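Local structure of pyoverdine synthetase F (Pseudomonas aeruginosa PAO1, 6CUL) at residues 17-20 with 21-24; 37-40 with 41-44; 47-50 with 51-55; 132-135 with 136-139; 255-258 with 259-263. The protein is an alpha/beta protein built round a mixed sheet with a Rossmann-like parallel part, and carries the ligand N-(4-{[(2-amino-4-oxo-1,4-dihydroquinazolin-6-yl)methyl]amino}benzene-1-carbonyl)-D-glutamic acid (FGD) in the model. All blocks are in the same frame, centred on the assembly; numbering follows the deposited sequence.

The five contacts are local, made by neighbouring turns of chain. Contact 2, in helix 36-46, is the buried one and relies on regular helix bonds, a Leu37-Val41 contact and two neighbouring glutamates. Contact 5, in helix 248-271, is partly buried and touches contact 2 through Ser39 and Phe261; its helix is widened and its chemistry aromatic. Contact 3 follows contact 2 directly, its short helix 49-52 lying against Ala43 and Leu44 with mostly weak bonds. Contact 4 is a surface helix end, about 30 Å between centres from contact 1 and on the other side of the chain's centre. Contacts 1 and 4 include Schellman helix ends, but contact 1 adds a type II turn close to bound FGD.

Contact 1 (17-20 with 21-24); sequences ADKA and GQYV
Lys19 and Gln22 stand at the two ends of a type II beta turn, their CA atoms 5.5 Å apart, with Ala20 and Gly21 forming the corners. The turn is shut by Gln22 N, which donates to Lys19 O over 3.1 Å along a bent path, 142° at the hydrogen. Gly21 occupies the corner that needs positive phi (72°), a backbone conformation that favours glycine. Lys19 has positive phi as well, because it terminates helix 12-17 in a Schellman motif; helix end and turn therefore share one residue.

The side chain of Gln22 folds back over the turn. Its CB lies 3.0 Å from Lys19 O by the course of the backbone alone; setting CG beside its own backbone N (chi1 -60°) then brings CG to 3.3 Å from the same oxygen. The extended remainder carries NE2 past Lys19 CA at 4.1 Å, and the amide then hydrogen-bonds Tyr76 OH. On the other residue pair, Lys19 CG meets Val24 CG1 at 3.9 Å, the two side chains slanting across each other. Val24 belongs to strand 23-26, which pairs with strand 29-32 to make a small hairpin, and the side chain of Lys19 is about 5 Å from the bound FGD.

Lys19 thus serves in two chemical roles: its carbonyl is held by one N-H and screened by the methylenes of Gln22, while its own methylenes give apolar packing to a buried valine.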
loop_
_atom_site.group_PDB
_atom_site.type_symbol
_atom_site.label_atom_id
_atom_site.label_comp_id
_atom_site.label_asym_id
_atom_site.label_seq_id
_atom_site.Cartn_x
_atom_site.Cartn_y
_atom_site.Cartn_z
ATOM N N ALA A 17 -8.151 3.510 -6.998
ATOM C CA ALA A 17 -7.397 4.357 -7.905
ATOM C C ALA A 17 -6.398 3.543 -8.693
ATOM O O ALA A 17 -6.370 3.610 -9.861
ATOM C CB ALA A 17 -6.709 5.422 -7.134
ATOM N N ASP A 18 -5.689 2.692 -8.025
ATOM C CA ASP A 18 -4.794 1.820 -8.675
ATOM C C ASP A 18 -5.418 0.673 -9.491
ATOM O O ASP A 18 -4.680 -0.070 -9.993
ATOM C CB ASP A 18 -3.885 1.244 -7.662
ATOM C CG ASP A 18 -2.743 2.096 -7.410
ATOM O OD1 ASP A 18 -2.849 3.279 -7.616
ATOM O OD2 ASP A 18 -1.732 1.628 -6.985
ATOM N N LYS A 19 -6.720 0.634 -9.532
ATOM C CA LYS A 19 -7.432 -0.352 -10.197
ATOM C C LYS A 19 -7.309 -1.697 -9.598
ATOM O O LYS A 19 -7.577 -2.604 -10.285
ATOM C CB LYS A 19 -6.947 -0.437 -11.649
ATOM C CG LYS A 19 -7.735 0.316 -12.664
ATOM C CD LYS A 19 -7.837 1.743 -12.294
ATOM C CE LYS A 19 -8.690 2.588 -13.191
ATOM N NZ LYS A 19 -8.374 2.685 -14.595
ATOM N N ALA A 20 -7.036 -1.806 -8.326
ATOM C CA ALA A 20 -6.859 -3.068 -7.682
ATOM C C ALA A 20 -8.097 -3.994 -7.924
ATOM O O ALA A 20 -9.191 -3.547 -8.007
ATOM C CB ALA A 20 -6.587 -2.853 -6.214
ATOM N N GLY A 21 -7.858 -5.269 -8.177
ATOM C CA GLY A 21 -8.890 -6.233 -8.529
ATOM C C GLY A 21 -9.558 -6.167 -9.925
ATOM O O GLY A 21 -10.405 -6.956 -10.199
ATOM N N GLN A 22 -9.077 -5.271 -10.760
ATOM C CA GLN A 22 -9.568 -5.010 -12.063
ATOM C C GLN A 22 -8.597 -5.434 -13.139
ATOM O O GLN A 22 -7.456 -5.610 -12.913
ATOM C CB GLN A 22 -9.794 -3.501 -12.170
ATOM C CG GLN A 22 -10.780 -2.885 -11.205
ATOM C CD GLN A 22 -11.430 -1.598 -11.713
ATOM O OE1 GLN A 22 -11.900 -1.525 -12.818
ATOM N NE2 GLN A 22 -11.441 -0.622 -10.910
ATOM N N TYR A 23 -9.085 -5.595 -14.325
ATOM C CA TYR A 23 -8.237 -5.920 -15.429
ATOM C C TYR A 23 -7.798 -4.676 -16.103
ATOM O O TYR A 23 -8.546 -3.783 -16.206
ATOM C CB TYR A 23 -8.943 -6.755 -16.462
ATOM C CG TYR A 23 -8.846 -8.218 -16.252
ATOM C CD1 TYR A 23 -7.717 -8.928 -16.614
ATOM C CD2 TYR A 23 -9.877 -8.870 -15.708
ATOM C CE1 TYR A 23 -7.653 -10.241 -16.415
ATOM C CE2 TYR A 23 -9.812 -10.170 -15.500
ATOM C CZ TYR A 23 -8.722 -10.853 -15.856
ATOM O OH TYR A 23 -8.792 -12.167 -15.624
ATOM N N VAL A 24 -6.582 -4.607 -16.542
ATOM C CA VAL A 24 -6.170 -3.413 -17.194
ATOM C C VAL A 24 -5.507 -3.733 -18.494
ATOM O O VAL A 24 -4.904 -4.747 -18.620
ATOM C CB VAL A 24 -5.226 -2.564 -16.353
ATOM C CG1 VAL A 24 -5.913 -2.026 -15.128
ATOM C CG2 VAL A 24 -3.967 -3.332 -16.046
#

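Contact 2 (37-40 with 41-44); sequences LESL and VEAL
Leu37 to Leu40 pass directly into Val41 to Leu44 as regular alpha helix, and four successive i to i+4 bonds join the two halves, from Val41 N to Leu37 O at 2.8 Å through to Leu44 N to Leu40 O at 2.9 Å.

One flank carries two glutamates a turn apart. Glu42 turns CG back beside its own N (chi1 -62°), which lays that methylene 3.1 Å from Glu38 O, and the extended chain then runs toward the earlier turn. Glu38 sends its chain the other way from its backbone N (chi1 -167°). The two acids come near each other, crossing at a slant, with Glu42 OE1 4.0 Å from Glu38 CG and 4.2 Å from Glu38 OE2 and the carboxylate planes 53° apart. Each has an outside partner: Glu38 OE1 hydrogen-bonds Tyr32 OH, and Glu42 OE2 forms a salt bridge with Lys34.

The rest of the contact is mostly apolar. Leu37 CG touches Val41 CG2 at 4.3 Å, and the same methyl of Val41 sits 3.3 Å from Leu37 O. Leu37 and Leu44 face strand 55-60, while Ser39, Leu40 and Ala43 pack on helix 248-271, so helix 36-46 packs on strand 55-60 and, alongside, on the C-terminal helix.

Two like charges this close in a largely buried setting should repel; the lysine on Glu42 and the hydroxyl on Glu38 plausibly offset that cost.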
loop_
_atom_site.group_PDB
_atom_site.type_symbol
_atom_site.label_atom_id
_atom_site.label_comp_id
_atom_site.label_asym_id
_atom_site.label_seq_id
_atom_site.Cartn_x
_atom_site.Cartn_y
_atom_site.Cartn_z
ATOM N N LEU A 37 -2.590 -7.207 -1.221
ATOM C CA LEU A 37 -3.129 -8.182 -0.328
ATOM C C LEU A 37 -3.366 -9.521 -1.000
ATOM O O LEU A 37 -3.095 -10.507 -0.453
ATOM C CB LEU A 37 -4.397 -7.657 0.310
ATOM C CG LEU A 37 -5.035 -8.462 1.426
ATOM C CD1 LEU A 37 -4.151 -8.446 2.620
ATOM C CD2 LEU A 37 -6.425 -8.004 1.802
ATOM N N GLU A 38 -3.852 -9.524 -2.208
ATOM C CA GLU A 38 -4.054 -10.775 -2.910
ATOM C C GLU A 38 -2.741 -11.503 -3.117
ATOM O O GLU A 38 -2.711 -12.670 -2.997
ATOM C CB GLU A 38 -4.770 -10.606 -4.225
ATOM C CG GLU A 38 -5.239 -11.914 -4.765
ATOM C CD GLU A 38 -6.221 -11.786 -5.856
ATOM O OE1 GLU A 38 -6.398 -10.721 -6.335
ATOM O OE2 GLU A 38 -6.834 -12.749 -6.239
ATOM N N SER A 39 -1.698 -10.780 -3.431
ATOM C CA SER A 39 -0.458 -11.401 -3.561
ATOM C C SER A 39 0.014 -11.997 -2.241
ATOM O O SER A 39 0.545 -13.024 -2.280
ATOM C CB SER A 39 0.588 -10.488 -4.174
ATOM O OG SER A 39 1.471 -11.266 -4.841
ATOM N N LEU A 40 -0.147 -11.297 -1.141
ATOM C CA LEU A 40 0.185 -11.742 0.201
ATOM C C LEU A 40 -0.640 -12.921 0.653
ATOM O O LEU A 40 -0.160 -13.753 1.295
ATOM C CB LEU A 40 0.101 -10.601 1.182
ATOM C CG LEU A 40 0.597 -10.723 2.570
ATOM C CD1 LEU A 40 2.036 -11.064 2.540
ATOM C CD2 LEU A 40 0.406 -9.446 3.317
ATOM N N VAL A 41 -1.890 -12.925 0.308
ATOM C CA VAL A 41 -2.742 -14.063 0.583
ATOM C C VAL A 41 -2.221 -15.291 -0.168
ATOM O O VAL A 41 -2.061 -16.287 0.406
ATOM C CB VAL A 41 -4.207 -13.756 0.287
ATOM C CG1 VAL A 41 -5.035 -15.004 0.252
ATOM C CG2 VAL A 41 -4.734 -12.793 1.299
ATOM N N GLU A 42 -1.899 -15.161 -1.423
ATOM C CA GLU A 42 -1.302 -16.231 -2.148
ATOM C C GLU A 42 0.046 -16.677 -1.561
ATOM O O GLU A 42 0.322 -17.817 -1.565
ATOM C CB GLU A 42 -1.106 -15.821 -3.562
ATOM C CG GLU A 42 -2.388 -15.523 -4.249
ATOM C CD GLU A 42 -2.228 -14.925 -5.598
ATOM O OE1 GLU A 42 -3.188 -14.932 -6.295
ATOM O OE2 GLU A 42 -1.169 -14.496 -5.923
ATOM N N ALA A 43 0.849 -15.736 -1.100
ATOM C CA ALA A 43 2.084 -16.028 -0.473
ATOM C C ALA A 43 1.896 -16.780 0.800
ATOM O O ALA A 43 2.522 -17.760 0.989
ATOM C CB ALA A 43 2.841 -14.763 -0.180
ATOM N N LEU A 44 1.025 -16.331 1.665
ATOM C CA LEU A 44 0.747 -17.054 2.860
ATOM C C LEU A 44 0.166 -18.433 2.526
ATOM O O LEU A 44 0.384 -19.330 3.254
ATOM C CB LEU A 44 -0.152 -16.292 3.814
ATOM C CG LEU A 44 0.266 -14.991 4.450
ATOM C CD1 LEU A 44 -0.786 -14.384 5.301
ATOM C CD2 LEU A 44 1.603 -14.976 5.152
#

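Contact 3 (47-50 with 51-55); sequences TALG and DAYEL
Leu49 reaches Tyr53 because its side chain points opposite its backbone N (chi1 -178°), whereas Tyr53 tucks CG back beside its own N (chi1 -65°) and swings its ring toward the side chain of Leu49. Leu49 CD1 then comes up to the rim of that ring in its plane, 4.0 Å from Tyr53 CE2. Asp51 CB lies 3.0 Å from Ala48 O, with the carboxylate alongside Ala48; Asp51 OD2 is 4.0 Å from Ala48 CB.

In the fold this piece belongs to the beta-alpha-beta crossover that leads from strand 6-9 through helix 36-46 to the parallel strand 55-60. Leu49 packs on Leu40, Ala43 and Leu44 of the longer helix. Tyr53 lies against Leu6 and Leu271, and its OH hydrogen-bonds Leu268 O in helix 248-271.

The backbone here is a single loose turn, helix 49-52. Its sound bond across the segments runs from Ala52 N to Leu49 O, 3.1 Å, and the donor stands well above the carbonyl plane. Others are weak, among them Tyr53 N to Leu49 O and Tyr53 N to Gly50 O. At the start of the turn Thr47 OG1 accepts a weak capping bond from Leu49 N at 3.4 Å, and the same hydroxyl is hydrogen-bonded to Ala43 O, tying the end of helix 36-46 to the beginning of this one.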
loop_
_atom_site.group_PDB
_atom_site.type_symbol
_atom_site.label_atom_id
_atom_site.label_comp_id
_atom_site.label_asym_id
_atom_site.label_seq_id
_atom_site.Cartn_x
_atom_site.Cartn_y
_atom_site.Cartn_z
ATOM N N THR A 47 3.251 -20.811 0.206
ATOM C CA THR A 47 4.648 -20.831 0.513
ATOM C C THR A 47 4.942 -20.913 1.974
ATOM O O THR A 47 4.126 -20.762 2.758
ATOM C CB THR A 47 5.335 -19.595 -0.041
ATOM O OG1 THR A 47 4.925 -18.448 0.669
ATOM C CG2 THR A 47 5.043 -19.395 -1.450
ATOM N N ALA A 48 6.182 -21.142 2.312
ATOM C CA ALA A 48 6.642 -21.119 3.678
ATOM C C ALA A 48 6.393 -19.785 4.446
ATOM O O ALA A 48 6.391 -19.820 5.627
ATOM C CB ALA A 48 8.097 -21.518 3.741
ATOM N N LEU A 49 6.188 -18.650 3.777
ATOM C CA LEU A 49 5.888 -17.403 4.393
ATOM C C LEU A 49 4.684 -17.591 5.261
ATOM O O LEU A 49 4.550 -16.951 6.285
ATOM C CB LEU A 49 5.662 -16.302 3.325
ATOM C CG LEU A 49 5.375 -14.836 3.758
ATOM C CD1 LEU A 49 6.595 -14.166 4.432
ATOM C CD2 LEU A 49 4.898 -13.941 2.636
ATOM N N GLY A 50 3.793 -18.452 4.790
ATOM C CA GLY A 50 2.651 -18.795 5.549
ATOM C C GLY A 50 3.081 -19.455 6.825
ATOM O O GLY A 50 2.482 -19.193 7.818
ATOM N N ASP A 51 4.118 -20.261 6.827
ATOM C CA ASP A 51 4.578 -20.864 8.053
ATOM C C ASP A 51 4.984 -19.847 9.130
ATOM O O ASP A 51 4.985 -20.201 10.246
ATOM C CB ASP A 51 5.744 -21.824 7.813
ATOM C CG ASP A 51 5.374 -23.009 7.040
ATOM O OD1 ASP A 51 4.208 -23.309 6.973
ATOM O OD2 ASP A 51 6.215 -23.652 6.503
ATOM N N ALA A 52 5.393 -18.660 8.754
ATOM C CA ALA A 52 5.827 -17.652 9.691
ATOM C C ALA A 52 4.839 -16.644 10.226
ATOM O O ALA A 52 5.152 -16.025 11.190
ATOM C CB ALA A 52 6.993 -16.874 9.097
ATOM N N TYR A 53 3.711 -16.469 9.574
ATOM C CA TYR A 53 2.757 -15.464 9.952
ATOM C C TYR A 53 1.285 -15.862 9.835
ATOM O O TYR A 53 0.921 -16.734 9.132
ATOM C CB TYR A 53 2.955 -14.262 9.052
ATOM C CG TYR A 53 4.245 -13.511 9.127
ATOM C CD1 TYR A 53 4.511 -12.722 10.156
ATOM C CD2 TYR A 53 5.157 -13.539 8.101
ATOM C CE1 TYR A 53 5.652 -12.009 10.222
ATOM C CE2 TYR A 53 6.335 -12.815 8.171
ATOM C CZ TYR A 53 6.565 -12.059 9.245
ATOM O OH TYR A 53 7.659 -11.330 9.380
ATOM N N GLU A 54 0.442 -15.202 10.570
ATOM C CA GLU A 54 -0.960 -15.406 10.388
ATOM C C GLU A 54 -1.512 -14.035 10.131
ATOM O O GLU A 54 -1.308 -13.172 10.937
ATOM C CB GLU A 54 -1.617 -16.002 11.592
ATOM C CG GLU A 54 -2.969 -16.538 11.229
ATOM C CD GLU A 54 -3.793 -16.849 12.408
ATOM O OE1 GLU A 54 -3.333 -16.741 13.471
ATOM O OE2 GLU A 54 -4.892 -17.194 12.266
ATOM N N LEU A 55 -2.213 -13.813 9.037
ATOM C CA LEU A 55 -2.735 -12.502 8.822
ATOM C C LEU A 55 -3.939 -12.385 9.792
ATOM O O LEU A 55 -4.850 -13.190 9.782
ATOM C CB LEU A 55 -3.114 -12.337 7.375
ATOM C CG LEU A 55 -3.856 -11.066 6.990
ATOM C CD1 LEU A 55 -3.002 -9.851 7.071
ATOM C CD2 LEU A 55 -4.456 -11.222 5.625
#

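Contact 4 (132-135 with 136-139); sequences HDTL and VELG
Val136 lies over His132 in a CH-pi contact: its CG2 methyl stands 4.3 Å from the centroid of the His132 imidazole, 17° off the ring normal and displaced toward the CE1 atom. The methyl gets there because CG2 turns back beside the backbone N of Val136, toward the earlier turn. The imidazole itself also meets Phe162, the ring planes steeply inclined.

Apolar contact continues on the inner side, where Leu135 CD2 touches Leu138 CD1 at 4.1 Å. These two leucines face strand 55-60, at Ile59 and Val56 respectively, and so seat the end of helix 118-136 on the central sheet just before the chain enters strand 142-145. The helix stops in a Schellman motif with Gly139 at the positive-phi position, and Val136 to Gly139 form a type I beta turn closed by Gly139 N to Val136 O at 3.0 Å.

Among the backbone bonds across the segments, Glu137 N to Asp133 O is sound at 2.9 Å. Val136 N to His132 O, 3.4 Å, and Leu138 N to Thr134 O are weak.

Polar side chains line the outer surface. Asp133 OD1 accepts a weak bond from His132 ND1 at the edge of the imidazole, 3.5 Å away, while Asp133 OD2 is in a salt bridge with Arg129. Thr134 OG1 rests against Glu137 CB at 3.5 Å, the two side chains slanting past each other.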
loop_
_atom_site.group_PDB
_atom_site.type_symbol
_atom_site.label_atom_id
_atom_site.label_comp_id
_atom_site.label_asym_id
_atom_site.label_seq_id
_atom_site.Cartn_x
_atom_site.Cartn_y
_atom_site.Cartn_z
ATOM N N HIS A 132 -3.831 1.748 17.358
ATOM C CA HIS A 132 -3.034 1.085 18.385
ATOM C C HIS A 132 -3.764 0.113 19.205
ATOM O O HIS A 132 -3.299 -0.912 19.531
ATOM C CB HIS A 132 -2.429 2.117 19.336
ATOM C CG HIS A 132 -1.698 1.523 20.492
ATOM N ND1 HIS A 132 -2.277 1.335 21.718
ATOM C CD2 HIS A 132 -0.441 1.056 20.608
ATOM C CE1 HIS A 132 -1.419 0.773 22.528
ATOM N NE2 HIS A 132 -0.293 0.609 21.882
ATOM N N ASP A 133 -4.932 0.510 19.557
ATOM C CA ASP A 133 -5.816 -0.211 20.442
ATOM C C ASP A 133 -6.333 -1.458 19.813
ATOM O O ASP A 133 -6.303 -2.464 20.428
ATOM C CB ASP A 133 -7.025 0.632 20.829
ATOM C CG ASP A 133 -6.778 1.577 21.963
ATOM O OD1 ASP A 133 -5.658 1.924 22.276
ATOM O OD2 ASP A 133 -7.765 2.016 22.514
ATOM N N THR A 134 -6.822 -1.392 18.623
ATOM C CA THR A 134 -7.256 -2.620 18.039
ATOM C C THR A 134 -6.187 -3.513 17.457
ATOM O O THR A 134 -6.535 -4.565 17.103
ATOM C CB THR A 134 -8.318 -2.500 16.991
ATOM O OG1 THR A 134 -8.941 -3.754 16.880
ATOM C CG2 THR A 134 -7.730 -2.228 15.707
ATOM N N LEU A 135 -4.960 -3.093 17.232
ATOM C CA LEU A 135 -3.990 -4.032 16.801
ATOM C C LEU A 135 -3.872 -4.944 18.000
ATOM O O LEU A 135 -4.046 -6.116 17.898
ATOM C CB LEU A 135 -2.702 -3.313 16.473
ATOM C CG LEU A 135 -2.813 -2.542 15.170
ATOM C CD1 LEU A 135 -1.608 -1.734 14.840
ATOM C CD2 LEU A 135 -3.077 -3.514 14.099
ATOM N N VAL A 136 -3.768 -4.300 19.157
ATOM C CA VAL A 136 -3.650 -4.926 20.448
ATOM C C VAL A 136 -4.857 -5.786 20.620
ATOM O O VAL A 136 -4.727 -6.857 21.048
ATOM C CB VAL A 136 -3.554 -3.925 21.561
ATOM C CG1 VAL A 136 -3.556 -4.626 22.874
ATOM C CG2 VAL A 136 -2.325 -3.097 21.411
ATOM N N GLU A 137 -6.009 -5.358 20.190
ATOM C CA GLU A 137 -7.129 -6.262 20.214
ATOM C C GLU A 137 -6.844 -7.495 19.326
ATOM O O GLU A 137 -7.512 -8.497 19.471
ATOM C CB GLU A 137 -8.391 -5.571 19.794
ATOM C CG GLU A 137 -9.486 -5.441 20.828
ATOM C CD GLU A 137 -10.698 -4.794 20.234
ATOM O OE1 GLU A 137 -11.035 -3.687 20.628
ATOM O OE2 GLU A 137 -11.281 -5.358 19.319
ATOM N N LEU A 138 -5.963 -7.355 18.368
ATOM C CA LEU A 138 -5.577 -8.491 17.580
ATOM C C LEU A 138 -4.257 -9.232 18.022
ATOM O O LEU A 138 -3.967 -10.256 17.493
ATOM C CB LEU A 138 -5.488 -8.061 16.128
ATOM C CG LEU A 138 -6.597 -7.243 15.505
ATOM C CD1 LEU A 138 -6.006 -6.386 14.434
ATOM C CD2 LEU A 138 -7.693 -8.074 14.959
ATOM N N GLY A 139 -3.592 -8.653 18.990
ATOM C CA GLY A 139 -2.332 -9.061 19.474
ATOM C C GLY A 139 -1.369 -9.058 18.352
ATOM O O GLY A 139 -0.524 -9.811 18.398
#

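Contact 5 (255-258 with 259-263); sequences NFNN and SLFPA
Asn255 O is gripped by two backbone N-H groups, Leu260 N at 2.6 Å and Ser259 N at 3.1 Å. Leu260 N approaches almost head-on to the carbonyl, with 161° at the hydrogen, while Ser259 N comes from above the carbonyl plane. The first of these bonds spans five residues rather than four, and so does Phe261 N to Phe256 O, 3.1 Å: helix 248-271 opens here into a wider pi-type turn. It is also kinked at Pro262, whose nitrogen has no hydrogen to give back to the turn before.

The widened turn brings two phenylalanines together. Phe261 tucks CG beside its own N (chi1 -62°), which carries its ring back over the earlier turn, so that Phe256 O lies over one face, shifted toward the rim. Phe256 CB makes a CH-pi contact over the face of the Phe261 ring, 4.2 Å from its centroid. The two rings lean obliquely at 45°, nearest where Phe256 CD2 meets Phe261 CZ at 3.6 Å. Leu260 lies alongside Phe256, pointing the same way, and all three side chains pack against Val36 at the start of helix 36-46.

Asn255 and Ser259 look toward the antiparallel end of the sheet. Asn255 uses OD1 to bond Thr240 OG1 and ND2 to bond Gly218 O, fixing the helix to strands 233-241 and 216-223. That same Asn255 OD1 also lies 3.4 Å from Ser259 CB. Further along, Asn258 O lies 3.8 Å from Pro262 CG.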
loop_
_atom_site.group_PDB
_atom_site.type_symbol
_atom_site.label_atom_id
_atom_site.label_comp_id
_atom_site.label_asym_id
_atom_site.label_seq_id
_atom_site.Cartn_x
_atom_site.Cartn_y
_atom_site.Cartn_z
ATOM N N ASN A 255 5.965 -3.021 -11.669
ATOM C CA ASN A 255 6.589 -2.857 -10.396
ATOM C C ASN A 255 5.875 -3.710 -9.339
ATOM O O ASN A 255 6.505 -4.236 -8.506
ATOM C CB ASN A 255 6.716 -1.417 -9.997
ATOM C CG ASN A 255 7.831 -1.196 -9.037
ATOM O OD1 ASN A 255 8.902 -1.701 -9.212
ATOM N ND2 ASN A 255 7.567 -0.473 -8.008
ATOM N N PHE A 256 4.559 -3.794 -9.388
ATOM C CA PHE A 256 3.835 -4.652 -8.495
ATOM C C PHE A 256 4.252 -6.055 -8.761
ATOM O O PHE A 256 4.455 -6.736 -7.843
ATOM C CB PHE A 256 2.372 -4.711 -8.784
ATOM C CG PHE A 256 1.519 -3.852 -7.953
ATOM C CD1 PHE A 256 1.996 -2.760 -7.338
ATOM C CD2 PHE A 256 0.156 -4.096 -7.899
ATOM C CE1 PHE A 256 1.142 -1.956 -6.623
ATOM C CE2 PHE A 256 -0.681 -3.306 -7.206
ATOM C CZ PHE A 256 -0.198 -2.251 -6.564
ATOM N N ASN A 257 4.311 -6.504 -10.013
ATOM C CA ASN A 257 4.748 -7.846 -10.345
ATOM C C ASN A 257 6.303 -8.103 -10.393
ATOM O O ASN A 257 6.728 -9.145 -10.061
ATOM C CB ASN A 257 3.924 -8.398 -11.532
ATOM C CG ASN A 257 2.371 -8.448 -11.257
ATOM O OD1 ASN A 257 1.805 -9.470 -11.010
ATOM N ND2 ASN A 257 1.738 -7.376 -11.353
ATOM N N ASN A 258 7.114 -7.151 -10.836
ATOM C CA ASN A 258 8.578 -7.317 -10.866
ATOM C C ASN A 258 9.331 -7.052 -9.585
ATOM O O ASN A 258 10.272 -7.670 -9.318
ATOM C CB ASN A 258 9.223 -6.498 -11.977
ATOM C CG ASN A 258 9.588 -7.315 -13.192
ATOM O OD1 ASN A 258 9.256 -8.459 -13.289
ATOM N ND2 ASN A 258 10.285 -6.707 -14.112
ATOM N N SER A 259 8.924 -6.083 -8.829
ATOM C CA SER A 259 9.573 -5.789 -7.623
ATOM C C SER A 259 8.812 -5.721 -6.324
ATOM O O SER A 259 9.374 -5.920 -5.357
ATOM C CB SER A 259 10.292 -4.476 -7.842
ATOM O OG SER A 259 11.217 -4.259 -6.870
ATOM N N LEU A 260 7.562 -5.306 -6.341
ATOM C CA LEU A 260 6.760 -5.139 -5.142
ATOM C C LEU A 260 6.268 -6.352 -4.402
ATOM O O LEU A 260 6.355 -6.401 -3.232
ATOM C CB LEU A 260 5.616 -4.172 -5.407
ATOM C CG LEU A 260 4.908 -3.627 -4.176
ATOM C CD1 LEU A 260 4.685 -2.133 -4.291
ATOM C CD2 LEU A 260 3.636 -4.350 -3.846
ATOM N N PHE A 261 5.720 -7.297 -5.089
ATOM C CA PHE A 261 5.299 -8.446 -4.420
ATOM C C PHE A 261 6.543 -9.145 -3.814
ATOM O O PHE A 261 6.528 -9.536 -2.705
ATOM C CB PHE A 261 4.387 -9.312 -5.310
ATOM C CG PHE A 261 3.131 -8.630 -5.730
ATOM C CD1 PHE A 261 2.630 -7.603 -5.002
ATOM C CD2 PHE A 261 2.490 -8.989 -6.846
ATOM C CE1 PHE A 261 1.514 -6.975 -5.369
ATOM C CE2 PHE A 261 1.368 -8.355 -7.233
ATOM C CZ PHE A 261 0.866 -7.353 -6.482
ATOM N N PRO A 262 7.630 -9.212 -4.568
ATOM C CA PRO A 262 8.830 -9.830 -4.023
ATOM C C PRO A 262 9.408 -9.113 -2.828
ATOM O O PRO A 262 9.760 -9.759 -1.887
ATOM C CB PRO A 262 9.791 -9.818 -5.189
ATOM C CG PRO A 262 8.948 -9.669 -6.373
ATOM C CD PRO A 262 7.794 -8.858 -5.974
ATOM N N ALA A 263 9.470 -7.825 -2.856
ATOM C CA ALA A 263 10.004 -7.161 -1.738
ATOM C C ALA A 263 9.166 -7.388 -0.506
ATOM O O ALA A 263 9.707 -7.587 0.511
ATOM C CB ALA A 263 10.193 -5.685 -2.019
#